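Beta-N-acetylglucosaminidase-like protein Glycoside hydrolase family 20 (Flavobacterium johnsoniae, PDB 6YHH) probably cleaves terminal N-acetylglucosamine units from chitin-derived oligosaccharides, as a family 20 beta-N-acetylhexosaminidase. Local coordinates at residues K85-Y89 and D221-L226; H115-T119 and A171-M175. All blocks are in the same frame, centred on the assembly; numbering follows the deposited sequence.

Contact 1 of 2, residues K85-Y89 and D221-L226; sequences KIGLY and DERGIL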
loop_
_atom_site.group_PDB
_atom_site.type_symbol
_atom_site.label_atom_id
_atom_site.label_comp_id
_atom_site.label_asym_id
_atom_site.label_seq_id
_atom_site.Cartn_x
_atom_site.Cartn_y
_atom_site.Cartn_z
ATOM N N LYS A 85 11.721 19.853 20.729
ATOM C CA LYS A 85 12.015 18.567 21.373
ATOM C C LYS A 85 10.753 17.701 21.288
ATOM O O LYS A 85 9.659 18.214 21.332
ATOM C CB LYS A 85 12.368 18.778 22.846
ATOM C CG LYS A 85 13.590 19.651 23.157
ATOM C CD LYS A 85 13.940 19.619 24.650
ATOM C CE LYS A 85 12.939 20.323 25.544
ATOM N N ILE A 86 10.921 16.401 21.210
ATOM C CA ILE A 86 9.757 15.456 21.106
ATOM C C ILE A 86 9.335 15.268 22.574
ATOM O O ILE A 86 10.164 14.899 23.386
ATOM C CB ILE A 86 10.187 14.127 20.426
ATOM C CG1 ILE A 86 10.658 14.336 18.965
ATOM C CG2 ILE A 86 9.058 13.106 20.492
ATOM C CD1 ILE A 86 9.656 15.002 18.038
ATOM N N GLY A 87 8.056 15.389 22.879
ATOM C CA GLY A 87 7.642 15.196 24.235
ATOM C C GLY A 87 6.379 16.001 24.383
ATOM O O GLY A 87 5.833 16.585 23.400
ATOM N N LEU A 88 5.952 16.090 25.638
ATOM C CA LEU A 88 4.786 16.850 25.992
ATOM C C LEU A 88 5.212 18.291 26.477
ATOM O O LEU A 88 6.414 18.538 26.764
ATOM C CB LEU A 88 4.154 16.176 27.188
ATOM C CG LEU A 88 3.757 14.728 27.018
ATOM C CD1 LEU A 88 3.019 14.320 28.299
ATOM C CD2 LEU A 88 2.900 14.591 25.777
ATOM N N TYR A 89 4.230 19.159 26.494
ATOM C CA TYR A 89 4.303 20.558 26.906
ATOM C C TYR A 89 5.182 21.405 26.031
ATOM O O TYR A 89 5.622 22.452 26.468
ATOM C CB TYR A 89 4.836 20.658 28.339
ATOM C CG TYR A 89 4.194 19.740 29.327
ATOM C CD1 TYR A 89 2.880 20.015 29.772
ATOM C CD2 TYR A 89 4.917 18.736 29.938
ATOM C CE1 TYR A 89 2.251 19.190 30.667
ATOM C CE2 TYR A 89 4.266 17.870 30.918
ATOM C CZ TYR A 89 2.948 18.117 31.238
ATOM O OH TYR A 89 2.311 17.346 32.251
ATOM N N ASP A 221 9.860 11.027 14.911
ATOM C CA ASP A 221 10.595 12.218 15.477
ATOM C C ASP A 221 10.764 13.259 14.386
ATOM O O ASP A 221 10.470 14.448 14.607
ATOM C CB ASP A 221 11.974 11.699 16.053
ATOM C CG ASP A 221 12.871 12.804 16.554
ATOM O OD1 ASP A 221 12.879 13.912 15.921
ATOM O OD2 ASP A 221 13.592 12.480 17.540
ATOM N N GLU A 222 11.110 12.825 13.189
ATOM C CA GLU A 222 11.201 13.693 12.053
ATOM C C GLU A 222 9.884 14.404 11.784
ATOM O O GLU A 222 9.878 15.493 11.234
ATOM C CB GLU A 222 11.662 12.922 10.790
ATOM C CG GLU A 222 13.130 12.540 10.812
ATOM C CD GLU A 222 14.049 13.708 10.477
ATOM O OE1 GLU A 222 14.147 14.036 9.292
ATOM O OE2 GLU A 222 14.587 14.323 11.420
ATOM N N ARG A 223 8.772 13.756 12.169
ATOM C CA ARG A 223 7.428 14.328 11.932
ATOM C C ARG A 223 6.787 14.877 13.168
ATOM O O ARG A 223 5.590 15.217 13.191
ATOM C CB ARG A 223 6.580 13.206 11.303
ATOM C CG ARG A 223 6.995 12.969 9.872
ATOM C CD ARG A 223 6.626 11.537 9.366
ATOM N NE ARG A 223 7.046 11.247 8.013
ATOM C CZ ARG A 223 8.303 10.966 7.653
ATOM N NH1 ARG A 223 9.291 10.852 8.542
ATOM N NH2 ARG A 223 8.595 10.734 6.404
ATOM N N GLY A 224 7.603 15.158 14.208
ATOM C CA GLY A 224 7.158 15.792 15.423
ATOM C C GLY A 224 6.326 14.990 16.407
ATOM O O GLY A 224 5.620 15.552 17.274
ATOM N N ILE A 225 6.438 13.674 16.269
ATOM C CA ILE A 225 5.607 12.695 17.009
ATOM C C ILE A 225 6.406 11.873 18.043
ATOM O O ILE A 225 7.451 11.307 17.747
ATOM C CB ILE A 225 4.915 11.777 15.981
ATOM C CG1 ILE A 225 4.001 12.616 15.030
ATOM C CG2 ILE A 225 4.136 10.653 16.680
ATOM C CD1 ILE A 225 3.667 11.850 13.771
ATOM N N LEU A 226 5.869 11.827 19.231
ATOM C CA LEU A 226 6.326 10.995 20.372
ATOM C C LEU A 226 5.765 9.584 20.260
ATOM O O LEU A 226 4.572 9.438 19.998
ATOM C CB LEU A 226 5.782 11.596 21.642
ATOM C CG LEU A 226 5.967 10.824 22.944
ATOM C CD1 LEU A 226 7.443 10.742 23.301
ATOM C CD2 LEU A 226 5.219 11.452 24.094
HETATM O O HOH W 1 6.035 15.822 20.062
#
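Ile86 reaches into the turn that follows helix 210-222, and its three outer carbons each find a different part of residues 221-226. Ile86 CG2, held anti to the backbone N, presses on the main chain of Leu226, 3.5 Å from Leu226 CA, a tight carbon pair. The other branch leaves beside the backbone N (chi1 -63°) and is directed at the helix end. There Ile86 CG1 sits over the flat face of the Asp221 carboxylate, 3.6 Å from Asp221 CG, while the polar end of Asp221 forms a salt bridge through OD1 with Arg40. Ile86 CD1 is set 3.7 Å from Gly224 CA.

Gly224 has positive phi (73°) and is the C-prime residue of a Schellman motif, in which Gly224 N bonds Asp221 O at 3.0 Å. Chain direction thus changes from helix to strand 226-230 of the catalytic barrel just where Ile86 fits. Beyond the turn, Leu88 CD2 meets Leu226 CD2 loosely at 4.3 Å. Water 1 lies 2.8 Å from Gly224 O and takes a weak bond from Gly87 N.

Cutting Ile86 back to alanine removes both branches and would probably leave a gap over the Asp221 carboxylate face, Gly224 and the main chain of Leu226. With no direct hydrogen bond between the segments, the domain 2 loop is joined to the barrel here by an aliphatic side chain packed on backbone and a carboxylate face, and by a water link that is weak on the loop side.

Contact 2 of 2, residues H115-T119 and A171-M175; sequences HGLET and AAMKM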
loop_
_atom_site.group_PDB
_atom_site.type_symbol
_atom_site.label_atom_id
_atom_site.label_comp_id
_atom_site.label_asym_id
_atom_site.label_seq_id
_atom_site.Cartn_x
_atom_site.Cartn_y
_atom_site.Cartn_z
ATOM N N HIS A 115 3.612 22.010 11.730
ATOM C CA HIS A 115 2.182 22.136 11.757
ATOM C C HIS A 115 1.711 23.158 10.735
ATOM O O HIS A 115 0.687 23.001 10.018
ATOM C CB HIS A 115 1.665 22.555 13.171
ATOM C CG HIS A 115 1.912 21.561 14.268
ATOM N ND1 HIS A 115 1.857 20.174 14.093
ATOM C CD2 HIS A 115 2.184 21.758 15.575
ATOM C CE1 HIS A 115 2.092 19.578 15.251
ATOM N NE2 HIS A 115 2.267 20.528 16.175
ATOM N N GLY A 116 2.412 24.288 10.679
ATOM C CA GLY A 116 1.982 25.328 9.751
ATOM C C GLY A 116 2.036 24.928 8.324
ATOM O O GLY A 116 1.233 25.407 7.509
ATOM N N LEU A 117 2.998 24.048 7.974
ATOM C CA LEU A 117 3.024 23.551 6.621
ATOM C C LEU A 117 1.746 22.754 6.267
ATOM O O LEU A 117 1.236 22.818 5.151
ATOM C CB LEU A 117 4.244 22.667 6.418
ATOM C CG LEU A 117 5.627 23.350 6.468
ATOM C CD1 LEU A 117 6.679 22.237 6.464
ATOM C CD2 LEU A 117 5.717 24.357 5.361
ATOM N N GLU A 118 1.194 22.047 7.259
ATOM C CA GLU A 118 -0.063 21.305 7.050
ATOM C C GLU A 118 -1.224 22.235 6.852
ATOM O O GLU A 118 -2.060 22.021 6.006
ATOM C CB GLU A 118 -0.357 20.358 8.189
ATOM C CG GLU A 118 0.742 19.302 8.366
ATOM C CD GLU A 118 0.884 18.335 7.189
ATOM O OE1 GLU A 118 -0.033 18.240 6.324
ATOM O OE2 GLU A 118 1.927 17.604 7.220
ATOM N N THR A 119 -1.268 23.317 7.617
ATOM C CA THR A 119 -2.313 24.308 7.423
ATOM C C THR A 119 -2.215 24.923 6.049
ATOM O O THR A 119 -3.258 25.171 5.383
ATOM C CB THR A 119 -2.252 25.397 8.519
ATOM O OG1 THR A 119 -2.251 24.766 9.772
ATOM C CG2 THR A 119 -3.415 26.336 8.420
ATOM N N ALA A 171 0.726 13.454 11.504
ATOM C CA ALA A 171 1.294 14.799 11.292
ATOM C C ALA A 171 0.399 15.688 10.495
ATOM O O ALA A 171 0.287 16.870 10.770
ATOM C CB ALA A 171 2.714 14.723 10.731
ATOM N N ALA A 172 -0.227 15.144 9.462
ATOM C CA ALA A 172 -1.119 15.904 8.623
ATOM C C ALA A 172 -2.261 16.501 9.389
ATOM O O ALA A 172 -2.793 17.604 9.029
ATOM C CB ALA A 172 -1.647 14.997 7.519
ATOM N N MET A 173 -2.649 15.821 10.464
ATOM C CA MET A 173 -3.773 16.264 11.340
ATOM C C MET A 173 -3.260 16.940 12.613
ATOM O O MET A 173 -4.034 17.133 13.558
ATOM C CB MET A 173 -4.631 15.086 11.693
ATOM C CG MET A 173 -5.294 14.405 10.482
ATOM S SD MET A 173 -6.042 15.532 9.266
ATOM C CE MET A 173 -7.082 16.440 10.449
ATOM N N LYS A 174 -1.970 17.240 12.690
ATOM C CA LYS A 174 -1.345 17.860 13.875
ATOM C C LYS A 174 -1.418 17.033 15.133
ATOM O O LYS A 174 -1.449 17.559 16.256
ATOM C CB LYS A 174 -1.876 19.262 14.102
ATOM C CG LYS A 174 -1.679 20.159 12.936
ATOM C CD LYS A 174 -2.060 21.612 13.263
ATOM C CE LYS A 174 -1.944 22.532 12.059
ATOM N NZ LYS A 174 -3.150 22.430 11.198
ATOM N N MET A 175 -1.505 15.694 14.967
ATOM C CA MET A 175 -1.447 14.794 16.099
ATOM C C MET A 175 0.001 14.450 16.444
ATOM O O MET A 175 0.816 14.342 15.539
ATOM C CB MET A 175 -2.273 13.534 15.803
ATOM C CG MET A 175 -3.701 13.888 15.624
ATOM S SD MET A 175 -4.694 12.418 15.110
ATOM C CE MET A 175 -4.653 11.388 16.595
HETATM O O HOH W 2 2.172 18.632 11.855
#
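His115 and Lys174 bring their CA atoms to 5.9 Å, and one helical turn further along helix 110-123 the CA atoms of Glu118 and Ala172 are 5.7 Å apart. A side of helix 110-123 therefore faces the C-terminal end of helix 160-172. That end is a Schellman motif: Lys174, with a positive phi of 62°, is its C-prime residue, and Lys174 N bonds Ala171 O at 3.0 Å.

Lys174 sends its extended chain back across His115. Lys174 CG comes to 3.7 Å from His115 ND1, meeting the ring obliquely, and CD lies against His115 CB. A bend at the last torsion (chi4 82°) then turns the ammonium aside, and Lys174 NZ donates to Thr119 OG1 at 2.9 Å. That hydroxyl is also hydrogen-bonded to Tyr94 OH, so the buried ammonium meets an oxygen already held by strand 94-99.

Helix 160-172 is the connection of a beta-alpha-beta crossover between the parallel strands 146-152 and 177-184 of the catalytic TIM barrel, whereas helix 110-123 belongs to the preceding domain 2; the contact is thus an interdomain one.

The CB of Glu118 is directed toward the helix end, and the chain bends at chi2 (-65°), which turns the flat face of its carboxylate onto Ala172 CA. Glu118 CG rests 3.4 Å from Ala171 O, and OE1 carries a salt bridge to Arg51 of helix 40-56. Water 2 donates to Ala171 O at 2.8 Å. The same water is hydrogen-bonded to His115 ND1 at 2.7 Å, while the other ring nitrogen, NE2, is hydrogen-bonded to Glu92 and the ring stacks edge-to-face with Trp476.

Contacts 1 and 2 join domain 2 to the catalytic barrel at two places whose centres are about 13 Å apart. In each, the barrel contributes a helix ended by a Schellman motif, and those two ends touch: Ile225 CG1 of contact 1 is 3.7 Å from Met175 O of contact 2, and Arg223 O is 3.8 Å from Ala171 CB. Backbone hydrogen bonds of Leu226 with Asn176 and Phe178 tie the strands that follow. The chemistry differs, contact 1 being mainly apolar and partly buried, contact 2 buried, mixing aliphatic packing with a lysine–hydroxyl hydrogen bond and a bridging water. Both are interdomain packing, and both lie away from the predicted proton donor, Glu317.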